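PDB 4DQ6: putative pyridoxal phosphate-dependent transferase from Clostridium difficile, which is of undetermined function but carries pyridoxal-5'-phosphate and belongs to the class I and II aminotransferase family of vitamin B6-dependent enzymes. Local coordinates for residues Thr67-Tyr72 and Phe276-Thr281; Leu93-Gly98 and Ile268-Asn273; Ile103-Asn108 and Asp262-Arg267; Ile231-Pro236 and Ser248-Pro253. One frame throughout, in Å; residues are numbered along the deposited sequence.

Interaction 1: residues Thr67-Tyr72 and Phe276-Thr281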
loop_
_atom_site.group_PDB
_atom_site.type_symbol
_atom_site.label_atom_id
_atom_site.label_comp_id
_atom_site.label_asym_id
_atom_site.label_seq_id
_atom_site.Cartn_x
_atom_site.Cartn_y
_atom_site.Cartn_z
ATOM N N THR A 67 -12.882 -4.140 4.824
ATOM C CA THR A 67 -12.780 -5.542 5.210
ATOM C C THR A 67 -12.606 -6.435 3.969
ATOM O O THR A 67 -12.990 -6.054 2.870
ATOM C CB THR A 67 -14.026 -5.956 6.015
ATOM O OG1 THR A 67 -13.739 -7.176 6.657
ATOM C CG2 THR A 67 -15.256 -6.149 5.123
ATOM N N ARG A 68 -11.982 -7.598 4.110
ATOM C CA ARG A 68 -11.800 -8.532 3.011
ATOM C C ARG A 68 -12.804 -9.660 3.182
ATOM O O ARG A 68 -12.617 -10.558 4.034
ATOM C CB ARG A 68 -10.359 -9.069 2.990
ATOM C CG ARG A 68 -9.997 -9.917 1.772
ATOM C CD ARG A 68 -8.527 -10.336 1.787
ATOM N NE ARG A 68 -7.681 -9.166 1.711
ATOM C CZ ARG A 68 -6.994 -8.645 2.722
ATOM N NH1 ARG A 68 -6.926 -9.275 3.898
ATOM N NH2 ARG A 68 -6.399 -7.523 2.541
ATOM N N PRO A 69 -13.893 -9.622 2.446
ATOM C CA PRO A 69 -14.926 -10.655 2.637
ATOM C C PRO A 69 -14.422 -11.994 2.099
ATOM O O PRO A 69 -13.530 -12.002 1.270
ATOM C CB PRO A 69 -16.105 -10.163 1.785
ATOM C CG PRO A 69 -15.493 -9.315 0.757
ATOM C CD PRO A 69 -14.262 -8.679 1.385
ATOM N N ASP A 70 -15.013 -13.099 2.549
ATOM C CA ASP A 70 -14.550 -14.408 2.082
ATOM C C ASP A 70 -14.586 -14.525 0.553
ATOM O O ASP A 70 -13.780 -15.227 -0.029
ATOM C CB ASP A 70 -15.445 -15.509 2.648
ATOM C CG ASP A 70 -15.262 -15.730 4.139
ATOM O OD1 ASP A 70 -14.306 -15.190 4.742
ATOM O OD2 ASP A 70 -16.088 -16.490 4.697
ATOM N N SER A 71 -15.530 -13.843 -0.095
ATOM C CA SER A 71 -15.691 -13.890 -1.571
ATOM C C SER A 71 -14.442 -13.425 -2.356
ATOM O O SER A 71 -14.219 -13.884 -3.478
ATOM C CB SER A 71 -16.889 -13.024 -2.011
ATOM O OG SER A 71 -16.746 -11.663 -1.662
ATOM N N TYR A 72 -13.619 -12.573 -1.736
ATOM C CA TYR A 72 -12.419 -12.073 -2.379
ATOM C C TYR A 72 -11.409 -13.213 -2.595
ATOM O O TYR A 72 -11.049 -13.538 -3.722
ATOM C CB TYR A 72 -11.826 -10.955 -1.535
ATOM C CG TYR A 72 -10.531 -10.399 -1.977
ATOM C CD1 TYR A 72 -9.332 -10.985 -1.629
ATOM C CD2 TYR A 72 -10.494 -9.234 -2.751
ATOM C CE1 TYR A 72 -8.113 -10.435 -2.026
ATOM C CE2 TYR A 72 -9.324 -8.629 -3.133
ATOM C CZ TYR A 72 -8.121 -9.242 -2.816
ATOM O OH TYR A 72 -6.841 -8.758 -3.137
ATOM N N PHE A 276 -11.047 0.088 -3.529
ATOM C CA PHE A 276 -11.250 -0.134 -4.963
ATOM C C PHE A 276 -10.555 -1.403 -5.450
ATOM O O PHE A 276 -11.075 -2.148 -6.266
ATOM C CB PHE A 276 -10.899 1.106 -5.755
ATOM C CG PHE A 276 -11.866 2.234 -5.553
ATOM C CD1 PHE A 276 -13.193 2.078 -5.969
ATOM C CD2 PHE A 276 -11.529 3.475 -4.986
ATOM C CE1 PHE A 276 -14.128 3.092 -5.839
ATOM C CE2 PHE A 276 -12.494 4.503 -4.808
ATOM C CZ PHE A 276 -13.813 4.296 -5.282
ATOM N N SER A 277 -9.335 -1.631 -5.006
ATOM C CA SER A 277 -8.669 -2.862 -5.257
ATOM C C SER A 277 -9.502 -4.091 -4.860
ATOM O O SER A 277 -9.542 -5.114 -5.560
ATOM C CB SER A 277 -7.332 -2.817 -4.452
ATOM O OG SER A 277 -6.778 -4.019 -4.164
ATOM N N LEU A 278 -10.165 -3.992 -3.710
ATOM C CA LEU A 278 -10.959 -5.108 -3.214
ATOM C C LEU A 278 -12.001 -5.541 -4.227
ATOM O O LEU A 278 -12.104 -6.730 -4.589
ATOM C CB LEU A 278 -11.718 -4.737 -1.953
ATOM C CG LEU A 278 -12.367 -5.928 -1.276
ATOM C CD1 LEU A 278 -11.309 -6.581 -0.357
ATOM C CD2 LEU A 278 -13.577 -5.502 -0.444
ATOM N N VAL A 279 -12.757 -4.573 -4.697
ATOM C CA VAL A 279 -13.870 -4.917 -5.601
ATOM C C VAL A 279 -13.406 -5.248 -7.006
ATOM O O VAL A 279 -13.983 -6.121 -7.659
ATOM C CB VAL A 279 -15.000 -3.844 -5.632
ATOM C CG1 VAL A 279 -15.612 -3.587 -4.251
ATOM C CG2 VAL A 279 -14.542 -2.599 -6.362
ATOM N N ALA A 280 -12.343 -4.583 -7.470
ATOM C CA ALA A 280 -11.810 -4.847 -8.822
ATOM C C ALA A 280 -11.204 -6.232 -8.931
ATOM O O ALA A 280 -11.279 -6.860 -9.984
ATOM C CB ALA A 280 -10.837 -3.771 -9.271
ATOM N N THR A 281 -10.507 -6.687 -7.890
ATOM C CA THR A 281 -9.861 -7.974 -7.955
ATOM C C THR A 281 -10.894 -9.099 -8.072
ATOM O O THR A 281 -10.843 -9.961 -8.946
ATOM C CB THR A 281 -9.010 -8.163 -6.682
ATOM O OG1 THR A 281 -7.956 -7.198 -6.657
ATOM C CG2 THR A 281 -8.411 -9.585 -6.631
#

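Interaction 2: residues Leu93-Gly98 and Ile268-Asn273. With PLP (pyridoxal-5'-phosphate), chain C.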
loop_
_atom_site.group_PDB
_atom_site.type_symbol
_atom_site.label_atom_id
_atom_site.label_comp_id
_atom_site.label_asym_id
_atom_site.label_seq_id
_atom_site.Cartn_x
_atom_site.Cartn_y
_atom_site.Cartn_z
ATOM N N LEU A 93 -3.487 -17.785 1.514
ATOM C CA LEU A 93 -3.314 -16.530 0.825
ATOM C C LEU A 93 -3.030 -15.385 1.757
ATOM O O LEU A 93 -3.742 -15.199 2.732
ATOM C CB LEU A 93 -4.578 -16.201 0.022
ATOM C CG LEU A 93 -4.867 -17.068 -1.189
ATOM C CD1 LEU A 93 -6.305 -16.982 -1.711
ATOM C CD2 LEU A 93 -3.832 -16.770 -2.264
ATOM N N ILE A 94 -1.994 -14.600 1.398
ATOM C CA ILE A 94 -1.711 -13.318 2.042
ATOM C C ILE A 94 -1.805 -12.177 1.017
ATOM O O ILE A 94 -1.248 -12.275 -0.083
ATOM C CB ILE A 94 -0.323 -13.293 2.743
ATOM C CG1 ILE A 94 -0.410 -14.304 3.863
ATOM C CG2 ILE A 94 0.053 -11.891 3.229
ATOM C CD1 ILE A 94 0.883 -14.348 4.668
ATOM N N TYR A 95 -2.530 -11.105 1.391
ATOM C CA TYR A 95 -2.605 -9.870 0.590
ATOM C C TYR A 95 -1.259 -9.150 0.605
ATOM O O TYR A 95 -0.653 -9.001 1.675
ATOM C CB TYR A 95 -3.635 -8.932 1.219
ATOM C CG TYR A 95 -3.523 -7.502 0.745
ATOM C CD1 TYR A 95 -4.018 -7.109 -0.532
ATOM C CD2 TYR A 95 -2.908 -6.529 1.513
ATOM C CE1 TYR A 95 -3.842 -5.825 -1.001
ATOM C CE2 TYR A 95 -2.723 -5.238 1.027
ATOM C CZ TYR A 95 -3.194 -4.884 -0.210
ATOM O OH TYR A 95 -3.026 -3.567 -0.666
ATOM N N SER A 96 -0.867 -8.561 -0.520
ATOM C CA SER A 96 0.240 -7.627 -0.574
ATOM C C SER A 96 -0.129 -6.521 -1.575
ATOM O O SER A 96 -0.780 -6.840 -2.596
ATOM C CB SER A 96 1.500 -8.342 -0.981
ATOM O OG SER A 96 2.613 -7.443 -1.085
ATOM N N PRO A 97 0.322 -5.287 -1.322
ATOM C CA PRO A 97 0.017 -4.245 -2.355
ATOM C C PRO A 97 0.738 -4.517 -3.664
ATOM O O PRO A 97 0.427 -3.939 -4.685
ATOM C CB PRO A 97 0.438 -2.950 -1.694
ATOM C CG PRO A 97 1.336 -3.359 -0.640
ATOM C CD PRO A 97 0.930 -4.702 -0.126
ATOM N N GLY A 98 1.785 -5.295 -3.624
ATOM C CA GLY A 98 2.586 -5.656 -4.805
ATOM C C GLY A 98 3.447 -6.885 -4.623
ATOM O O GLY A 98 3.761 -7.364 -3.495
ATOM N N ILE A 268 4.977 -3.999 9.465
ATOM C CA ILE A 268 4.876 -2.746 8.665
ATOM C C ILE A 268 3.436 -2.261 8.537
ATOM O O ILE A 268 3.201 -1.248 7.836
ATOM C CB ILE A 268 5.586 -2.854 7.295
ATOM C CG1 ILE A 268 5.017 -3.930 6.383
ATOM C CG2 ILE A 268 7.086 -3.136 7.470
ATOM C CD1 ILE A 268 5.401 -3.788 4.913
ATOM N N ASP A 269 2.480 -2.911 9.210
ATOM C CA ASP A 269 1.062 -2.511 9.194
ATOM C C ASP A 269 0.463 -2.342 7.785
ATOM O O ASP A 269 -0.226 -1.358 7.486
ATOM C CB ASP A 269 0.791 -1.269 10.050
ATOM C CG ASP A 269 -0.707 -1.067 10.276
ATOM O OD1 ASP A 269 -1.416 -2.108 10.483
ATOM O OD2 ASP A 269 -1.207 0.103 10.125
ATOM N N ILE A 270 0.759 -3.277 6.885
ATOM C CA ILE A 270 0.138 -3.286 5.548
ATOM C C ILE A 270 -0.702 -4.557 5.508
ATOM O O ILE A 270 -0.167 -5.666 5.291
ATOM C CB ILE A 270 1.212 -3.194 4.446
ATOM C CG1 ILE A 270 1.834 -1.782 4.473
ATOM C CG2 ILE A 270 0.633 -3.547 3.063
ATOM C CD1 ILE A 270 2.775 -1.488 3.326
ATOM N N LYS A 271 -2.018 -4.414 5.727
ATOM C CA LYS A 271 -2.906 -5.540 5.909
ATOM C C LYS A 271 -4.140 -5.461 5.042
ATOM O O LYS A 271 -4.644 -6.496 4.649
ATOM C CB LYS A 271 -3.390 -5.659 7.345
ATOM C CG LYS A 271 -2.264 -5.733 8.337
ATOM C CD LYS A 271 -1.409 -7.002 8.211
ATOM C CE LYS A 271 -1.904 -8.182 8.985
ATOM N NZ LYS A 271 -0.914 -9.319 8.929
ATOM N N ARG A 272 -4.636 -4.238 4.782
ATOM C CA ARG A 272 -5.939 -4.100 4.089
ATOM C C ARG A 272 -5.795 -3.716 2.629
ATOM O O ARG A 272 -4.943 -2.893 2.268
ATOM C CB ARG A 272 -6.811 -3.035 4.797
ATOM C CG ARG A 272 -7.123 -3.270 6.246
ATOM C CD ARG A 272 -8.159 -2.322 6.826
ATOM N NE ARG A 272 -8.462 -2.695 8.187
ATOM C CZ ARG A 272 -9.271 -3.686 8.554
ATOM N NH1 ARG A 272 -9.915 -4.431 7.669
ATOM N NH2 ARG A 272 -9.405 -3.949 9.835
ATOM N N ASN A 273 -6.710 -4.225 1.776
ATOM C CA ASN A 273 -6.900 -3.708 0.427
ATOM C C ASN A 273 -7.463 -2.299 0.562
ATOM O O ASN A 273 -8.185 -2.010 1.518
ATOM C CB ASN A 273 -7.955 -4.516 -0.338
ATOM C CG ASN A 273 -7.479 -5.888 -0.779
ATOM O OD1 ASN A 273 -7.335 -6.799 0.039
ATOM N ND2 ASN A 273 -7.247 -6.042 -2.074
HETATM N N1 PLP C . 7.089 -9.160 -11.242
HETATM C C2 PLP C . 7.340 -9.155 -12.591
HETATM C C2A PLP C . 8.090 -10.236 -13.309
HETATM C C3 PLP C . 6.866 -8.075 -13.427
HETATM O O3 PLP C . 7.126 -8.053 -14.727
HETATM C C4 PLP C . 6.115 -6.993 -12.812
HETATM C C4A PLP C . 5.642 -5.811 -13.618
HETATM C C5 PLP C . 5.882 -7.076 -11.378
HETATM C C6 PLP C . 6.395 -8.167 -10.638
HETATM C C5A PLP C . 5.081 -5.986 -10.738
HETATM O O4P PLP C . 5.471 -5.995 -9.405
HETATM P P PLP C . 4.563 -5.103 -8.404
HETATM O O1P PLP C . 3.344 -5.928 -8.178
HETATM O O2P PLP C . 5.568 -4.959 -7.193
HETATM O O3P PLP C . 4.245 -3.831 -9.249
HETATM O O HOH W 1 -0.974 -8.284 4.334
HETATM O O HOH W 2 -2.073 -1.543 0.879
#

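Interaction 3: residues Ile103-Asn108 and Asp262-Arg267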
loop_
_atom_site.group_PDB
_atom_site.type_symbol
_atom_site.label_atom_id
_atom_site.label_comp_id
_atom_site.label_asym_id
_atom_site.label_seq_id
_atom_site.Cartn_x
_atom_site.Cartn_y
_atom_site.Cartn_z
ATOM N N ILE A 103 8.041 -10.072 -1.853
ATOM C CA ILE A 103 9.350 -10.719 -2.006
ATOM C C ILE A 103 10.377 -10.108 -1.069
ATOM O O ILE A 103 11.194 -10.814 -0.455
ATOM C CB ILE A 103 9.771 -10.677 -3.480
ATOM C CG1 ILE A 103 8.838 -11.549 -4.300
ATOM C CG2 ILE A 103 11.228 -11.156 -3.647
ATOM C CD1 ILE A 103 9.153 -11.690 -5.756
ATOM N N SER A 104 10.318 -8.781 -0.927
ATOM C CA SER A 104 11.263 -8.081 -0.065
ATOM C C SER A 104 11.062 -8.536 1.379
ATOM O O SER A 104 12.048 -8.838 2.076
ATOM C CB SER A 104 11.027 -6.569 -0.075
ATOM O OG SER A 104 12.011 -5.876 0.653
ATOM N N LEU A 105 9.835 -8.646 1.869
ATOM C CA LEU A 105 9.583 -9.088 3.246
ATOM C C LEU A 105 10.029 -10.568 3.384
ATOM O O LEU A 105 10.609 -10.938 4.409
ATOM C CB LEU A 105 8.147 -8.892 3.685
ATOM C CG LEU A 105 7.726 -7.459 3.832
ATOM C CD1 LEU A 105 6.275 -7.471 4.316
ATOM C CD2 LEU A 105 8.504 -6.527 4.683
ATOM N N LEU A 106 9.694 -11.413 2.398
ATOM C CA LEU A 106 10.107 -12.825 2.416
ATOM C C LEU A 106 11.614 -12.943 2.562
ATOM O O LEU A 106 12.122 -13.786 3.325
ATOM C CB LEU A 106 9.612 -13.562 1.191
ATOM C CG LEU A 106 8.085 -13.828 1.113
ATOM C CD1 LEU A 106 7.673 -14.285 -0.281
ATOM C CD2 LEU A 106 7.740 -14.859 2.198
ATOM N N ILE A 107 12.352 -12.131 1.832
ATOM C CA ILE A 107 13.829 -12.170 1.885
ATOM C C ILE A 107 14.291 -11.805 3.270
ATOM O O ILE A 107 15.202 -12.495 3.870
ATOM C CB ILE A 107 14.444 -11.204 0.841
ATOM C CG1 ILE A 107 14.325 -11.801 -0.555
ATOM C CG2 ILE A 107 15.898 -10.910 1.207
ATOM C CD1 ILE A 107 14.650 -10.838 -1.681
ATOM N N ASN A 108 13.808 -10.730 3.839
ATOM C CA ASN A 108 14.170 -10.365 5.188
ATOM C C ASN A 108 13.872 -11.448 6.223
ATOM O O ASN A 108 14.717 -11.674 7.155
ATOM C CB ASN A 108 13.480 -9.074 5.610
ATOM C CG ASN A 108 14.047 -8.528 6.897
ATOM O OD1 ASN A 108 15.243 -8.121 6.977
ATOM N ND2 ASN A 108 13.241 -8.584 7.944
ATOM N N ASP A 262 3.015 -13.160 7.362
ATOM C CA ASP A 262 1.944 -12.498 8.072
ATOM C C ASP A 262 2.500 -11.542 9.109
ATOM O O ASP A 262 2.046 -10.384 9.195
ATOM C CB ASP A 262 0.991 -13.497 8.669
ATOM C CG ASP A 262 -0.407 -12.910 8.956
ATOM O OD1 ASP A 262 -0.995 -12.217 8.082
ATOM O OD2 ASP A 262 -0.905 -13.231 10.034
ATOM N N ASP A 263 3.437 -12.013 9.916
ATOM C CA ASP A 263 3.969 -11.197 10.961
ATOM C C ASP A 263 4.820 -10.026 10.418
ATOM O O ASP A 263 4.852 -8.969 11.034
ATOM C CB ASP A 263 4.852 -12.077 11.842
ATOM C CG ASP A 263 4.044 -12.977 12.748
ATOM O OD1 ASP A 263 2.784 -12.875 12.826
ATOM O OD2 ASP A 263 4.688 -13.824 13.403
ATOM N N ALA A 264 5.493 -10.224 9.267
ATOM C CA ALA A 264 6.210 -9.109 8.595
ATOM C C ALA A 264 5.256 -8.043 8.135
ATOM O O ALA A 264 5.499 -6.842 8.332
ATOM C CB ALA A 264 7.058 -9.616 7.440
ATOM N N PHE A 265 4.118 -8.441 7.547
ATOM C CA PHE A 265 3.106 -7.438 7.188
ATOM C C PHE A 265 2.532 -6.749 8.400
ATOM O O PHE A 265 2.086 -5.583 8.313
ATOM C CB PHE A 265 2.032 -8.029 6.270
ATOM C CG PHE A 265 2.471 -8.106 4.802
ATOM C CD1 PHE A 265 2.731 -6.921 4.085
ATOM C CD2 PHE A 265 2.554 -9.300 4.120
ATOM C CE1 PHE A 265 3.130 -6.977 2.756
ATOM C CE2 PHE A 265 2.927 -9.350 2.789
ATOM C CZ PHE A 265 3.191 -8.171 2.099
ATOM N N THR A 266 2.382 -7.468 9.511
ATOM C CA THR A 266 1.931 -6.846 10.732
ATOM C C THR A 266 2.920 -5.808 11.228
ATOM O O THR A 266 2.548 -4.700 11.617
ATOM C CB THR A 266 1.679 -7.910 11.832
ATOM O OG1 THR A 266 0.541 -8.706 11.425
ATOM C CG2 THR A 266 1.382 -7.233 13.209
ATOM N N ARG A 267 4.185 -6.174 11.143
ATOM C CA ARG A 267 5.268 -5.281 11.531
ATOM C C ARG A 267 5.242 -3.952 10.778
ATOM O O ARG A 267 5.413 -2.905 11.425
ATOM C CB ARG A 267 6.622 -6.004 11.401
ATOM C CG ARG A 267 7.781 -5.062 11.543
ATOM C CD ARG A 267 9.129 -5.754 11.438
ATOM N NE ARG A 267 9.320 -6.664 10.285
ATOM C CZ ARG A 267 9.732 -6.329 9.049
ATOM N NH1 ARG A 267 9.938 -7.275 8.113
ATOM N NH2 ARG A 267 9.974 -5.063 8.729
#

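Interaction 4: residues Ile231-Pro236 and Ser248-Pro253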
loop_
_atom_site.group_PDB
_atom_site.type_symbol
_atom_site.label_atom_id
_atom_site.label_comp_id
_atom_site.label_asym_id
_atom_site.label_seq_id
_atom_site.Cartn_x
_atom_site.Cartn_y
_atom_site.Cartn_z
ATOM N N ILE A 231 6.937 -20.757 -2.631
ATOM C CA ILE A 231 6.031 -19.669 -2.274
ATOM C C ILE A 231 5.765 -18.925 -3.592
ATOM O O ILE A 231 6.695 -18.701 -4.348
ATOM C CB ILE A 231 6.729 -18.750 -1.265
ATOM C CG1 ILE A 231 6.947 -19.529 0.039
ATOM C CG2 ILE A 231 5.944 -17.469 -1.003
ATOM C CD1 ILE A 231 7.879 -18.865 1.065
ATOM N N THR A 232 4.507 -18.615 -3.865
ATOM C CA THR A 232 4.084 -18.074 -5.169
ATOM C C THR A 232 3.428 -16.725 -5.081
ATOM O O THR A 232 2.546 -16.505 -4.237
ATOM C CB THR A 232 3.077 -19.025 -5.822
ATOM O OG1 THR A 232 3.619 -20.375 -5.818
ATOM C CG2 THR A 232 2.802 -18.687 -7.246
ATOM N N CYS A 233 3.890 -15.782 -5.893
ATOM C CA CYS A 233 3.309 -14.446 -5.969
ATOM C C CYS A 233 2.564 -14.327 -7.299
ATOM O O CYS A 233 3.118 -14.678 -8.334
ATOM C CB CYS A 233 4.347 -13.363 -5.917
ATOM S SG CYS A 233 5.304 -13.375 -4.407
ATOM N N MET A 234 1.312 -13.878 -7.235
ATOM C CA MET A 234 0.425 -13.638 -8.403
ATOM C C MET A 234 -0.371 -12.381 -8.161
ATOM O O MET A 234 -0.375 -11.863 -7.054
ATOM C CB MET A 234 -0.489 -14.796 -8.691
ATOM C CG MET A 234 0.230 -16.062 -9.253
ATOM S SD MET A 234 -0.952 -17.451 -9.281
ATOM C CE MET A 234 -0.117 -18.645 -10.371
ATOM N N ALA A 235 -1.081 -11.894 -9.182
ATOM C CA ALA A 235 -1.834 -10.664 -9.002
ATOM C C ALA A 235 -2.778 -10.567 -10.188
ATOM O O ALA A 235 -2.493 -11.146 -11.232
ATOM C CB ALA A 235 -0.932 -9.442 -9.022
ATOM N N PRO A 236 -3.871 -9.786 -10.085
ATOM C CA PRO A 236 -4.677 -9.439 -11.240
ATOM C C PRO A 236 -4.136 -8.289 -12.062
ATOM O O PRO A 236 -4.723 -7.951 -13.095
ATOM C CB PRO A 236 -5.973 -9.044 -10.596
ATOM C CG PRO A 236 -5.601 -8.390 -9.335
ATOM C CD PRO A 236 -4.466 -9.260 -8.851
ATOM N N SER A 248 -2.176 -7.704 -4.934
ATOM C CA SER A 248 -1.492 -8.912 -5.299
ATOM C C SER A 248 -1.690 -9.887 -4.129
ATOM O O SER A 248 -2.250 -9.551 -3.078
ATOM C CB SER A 248 -0.045 -8.670 -5.579
ATOM O OG SER A 248 0.662 -8.454 -4.388
ATOM N N TYR A 249 -1.262 -11.120 -4.323
ATOM C CA TYR A 249 -1.384 -12.134 -3.289
ATOM C C TYR A 249 -0.183 -13.067 -3.334
ATOM O O TYR A 249 0.464 -13.199 -4.370
ATOM C CB TYR A 249 -2.730 -12.881 -3.369
ATOM C CG TYR A 249 -3.029 -13.486 -4.714
ATOM C CD1 TYR A 249 -3.709 -12.717 -5.674
ATOM C CD2 TYR A 249 -2.669 -14.807 -5.065
ATOM C CE1 TYR A 249 -4.036 -13.210 -6.907
ATOM C CE2 TYR A 249 -3.012 -15.303 -6.335
ATOM C CZ TYR A 249 -3.664 -14.481 -7.246
ATOM O OH TYR A 249 -3.977 -15.005 -8.486
ATOM N N VAL A 250 0.079 -13.705 -2.192
ATOM C CA VAL A 250 1.081 -14.695 -2.039
ATOM C C VAL A 250 0.404 -15.967 -1.596
ATOM O O VAL A 250 -0.476 -15.955 -0.714
ATOM C CB VAL A 250 2.051 -14.173 -0.976
ATOM C CG1 VAL A 250 3.313 -15.048 -0.989
ATOM C CG2 VAL A 250 2.481 -12.739 -1.202
ATOM N N VAL A 251 0.916 -17.082 -2.108
ATOM C CA VAL A 251 0.350 -18.390 -1.800
ATOM C C VAL A 251 1.428 -19.100 -0.968
ATOM O O VAL A 251 2.531 -19.445 -1.515
ATOM C CB VAL A 251 0.009 -19.241 -3.029
ATOM C CG1 VAL A 251 -0.561 -20.570 -2.567
ATOM C CG2 VAL A 251 -0.943 -18.469 -3.952
ATOM N N LEU A 252 1.131 -19.393 0.303
ATOM C CA LEU A 252 2.129 -20.033 1.192
ATOM C C LEU A 252 1.500 -21.306 1.823
ATOM O O LEU A 252 0.835 -21.262 2.844
ATOM C CB LEU A 252 2.604 -19.039 2.230
ATOM C CG LEU A 252 3.008 -17.655 1.803
ATOM C CD1 LEU A 252 1.855 -16.656 2.033
ATOM C CD2 LEU A 252 4.262 -17.230 2.546
ATOM N N PRO A 253 1.744 -22.454 1.175
ATOM C CA PRO A 253 1.195 -23.735 1.665
ATOM C C PRO A 253 1.806 -24.216 2.973
ATOM O O PRO A 253 1.206 -25.050 3.635
ATOM C CB PRO A 253 1.511 -24.706 0.514
ATOM C CG PRO A 253 1.664 -23.834 -0.685
ATOM C CD PRO A 253 2.358 -22.610 -0.156
HETATM O O HOH W 3 2.952 -21.566 -3.401
#

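Interaction 1: residues Thr67-Tyr72 and Phe276-Thr281
The backbone at Arg68 runs past the side of helix 275-287 with its CA 7.2 Å from the CA of Leu278, and Pro69 O then accepts from Tyr72 N as the chain winds into helix 70-84. Leu278 carries most of the contact from the helix side. With CG anti to the backbone N (chi1 -170°), its two methyls are carried across to the loop: Leu278 CD2 abuts Pro69 CD at 3.7 Å and lies 3.4 Å from Thr67 O. That carbonyl oxygen is buried by the contact and has no partner in the model. Leu278 CD1 crosses to Tyr72 CD2 at 3.7 Å. This is where the entry to one helix packs on the flank of another at the subunit interface of a fold type I enzyme; Phe18 of the second subunit also covers Leu278, and its Glu24 binds Thr67 OG1. The Tyr72 ring, swung toward helix 275-287 by a chi1 of 175°, brings CD2 to 3.5 Å from Leu278 O, which lies at the ring edge in its plane. Farther along the ring, Tyr72 CE2 approaches Thr281 CB obliquely at 3.6 Å, while the hydroxyl bonds to Asn273. Thr281 OG1 gives a 2.8 Å bond back to Ser277 O, and Thr281 N reaches the same oxygen from the opposite face of the carbonyl plane. A second bond, to Ser247, further fixes the rotation of the Thr281 hydroxyl.

Interaction 2: residues Leu93-Gly98 and Ile268-Asn273
One water donates to carbonyls of both segments, Tyr95 O at 2.8 Å and Ile270 O at 2.9 Å, and so bridges two backbones that share no direct hydrogen bond. A second water lies in the plane of the Tyr95 ring at its edge, 2.7 Å from Tyr95 OH, and makes a weak bond to Arg272 O. Between the two waters the ring itself fills the contact. A chi1 of 163° turns it under the 271-273 backbone, which passes over one face with Asn273 N above the rim. The Asn273 amide, its plane 45° from the ring, puts OD1 3.4 Å from Tyr95 CD1, and ND2 lies 3.6 Å from Tyr95 CE1. OD1 accepts from Arg68, and ND2 bonds to Tyr72 and Ser277, which holds this amide in place. Next to the ring, Ile270 CG2 presses on Pro97 CD at a tight 3.4 Å; Ile270 also packs on Pro97 of the second subunit, so the apolar patch spans the interface. Ser96 OG closes the turn after the strand with a 2.7 Å bond to Gly98 O. Gly98 is the N-cap of helix 99-110 and its CA comes within 3.5 Å of PLP O1P, while Val99 N and Ile100 N bind the cofactor, the phosphate cup at a helix N-terminus characteristic of fold type I PLP enzymes.

Interaction 3: residues Ile103-Asn108 and Asp262-Arg267
Apolar contacts centre on Leu105, whose CD1 sits over one face of the Phe265 ring, 3.6 Å from the centroid and 15° off the normal, a CH-pi contact. Leu105 CD1 also touches Ala264 CB at 3.9 Å, and beside this small side chain the CA atoms of Leu105 and Ala264 are 6.3 Å apart. Helices 99-110 and 255-267 cross here steeply, at 110° with 9.8 Å between the axes of the short segments, on the face of the large-domain sheet that carries Cys233 and Val250. Polar neighbours lie to one side of this core. Arg267 is bent at chi3 (49°), which folds its guanidinium back so that one face lies above Ala264 O; Arg267 NH1 then passes Leu105 CD2 at 3.8 Å. Asn108 ND2 also comes to 3.6 Å from Arg267 NH1, a proximity of two N-H donors rather than a bond. NH1 forms a salt bridge with Glu109, and Arg267 O receives a bond from Ser104 of the second subunit.

Interaction 4: residues Ile231-Pro236 and Ser248-Pro253
The Tyr249 ring carries Met234 O over one face, 3.7 Å above the plane and offset toward the rim, while Ala235 N and Pro236 CD approach obliquely. The Met234 side chain crosses the ring obliquely: Met234 CB is 3.5 Å from Tyr249 CE2, and SD makes a Met-aromatic contact 5.3 Å from the ring centroid. A chi1 of 54° places Tyr249 CG in the crowded position between N and carbonyl carbon, folding the ring across the neighbouring strand; its hydroxyl bonds to Tyr285. Along the backbones, two antiparallel hydrogen-bonded pairs, Thr232 with Val251 and Met234 with Tyr249, give four bonds, the shortest from Val251 N to Thr232 O at 2.7 Å. Water links Thr232 OG1 to Val251 O. On the opposite face, Ile231 CG2 meets Val250 CG1 at 3.6 Å. Strand 248-251 is the antiparallel strand characteristic of the fold type I sheet: strand 93-96 bonds along its other edge, strand 199-203 flanks 230-234, helices 99-110 and 255-267 cover Ile231 and Val250, and helix 70-84 covers Met234 and Tyr249.

How the interactions relate
Interactions 3 and 4 are buried, whereas interactions 1 and 2 are only partly so; interactions 1, 2 and 3 reach the second subunit, and interaction 4 does not. Interaction 4 is held by backbone hydrogen bonds inside the sheet. Strand 93-96 of interaction 2 extends that sheet through a bond between Ile94 O and Val250 N, but its contact with loop 268-273 relies on waters and a ring face. Interaction 1, a loop and helix start against a helix, and interaction 3, two crossed helices, are mainly apolar. Arg68 joins interactions 1 and 2 through Lys271 O, and Lys271 ties interaction 2 to Thr266 of interaction 3. Leu106 of segment 103-108 packs on Ile231. Ser248 OG bonds to Ser96 O near the cofactor pocket, joining interactions 2 and 4.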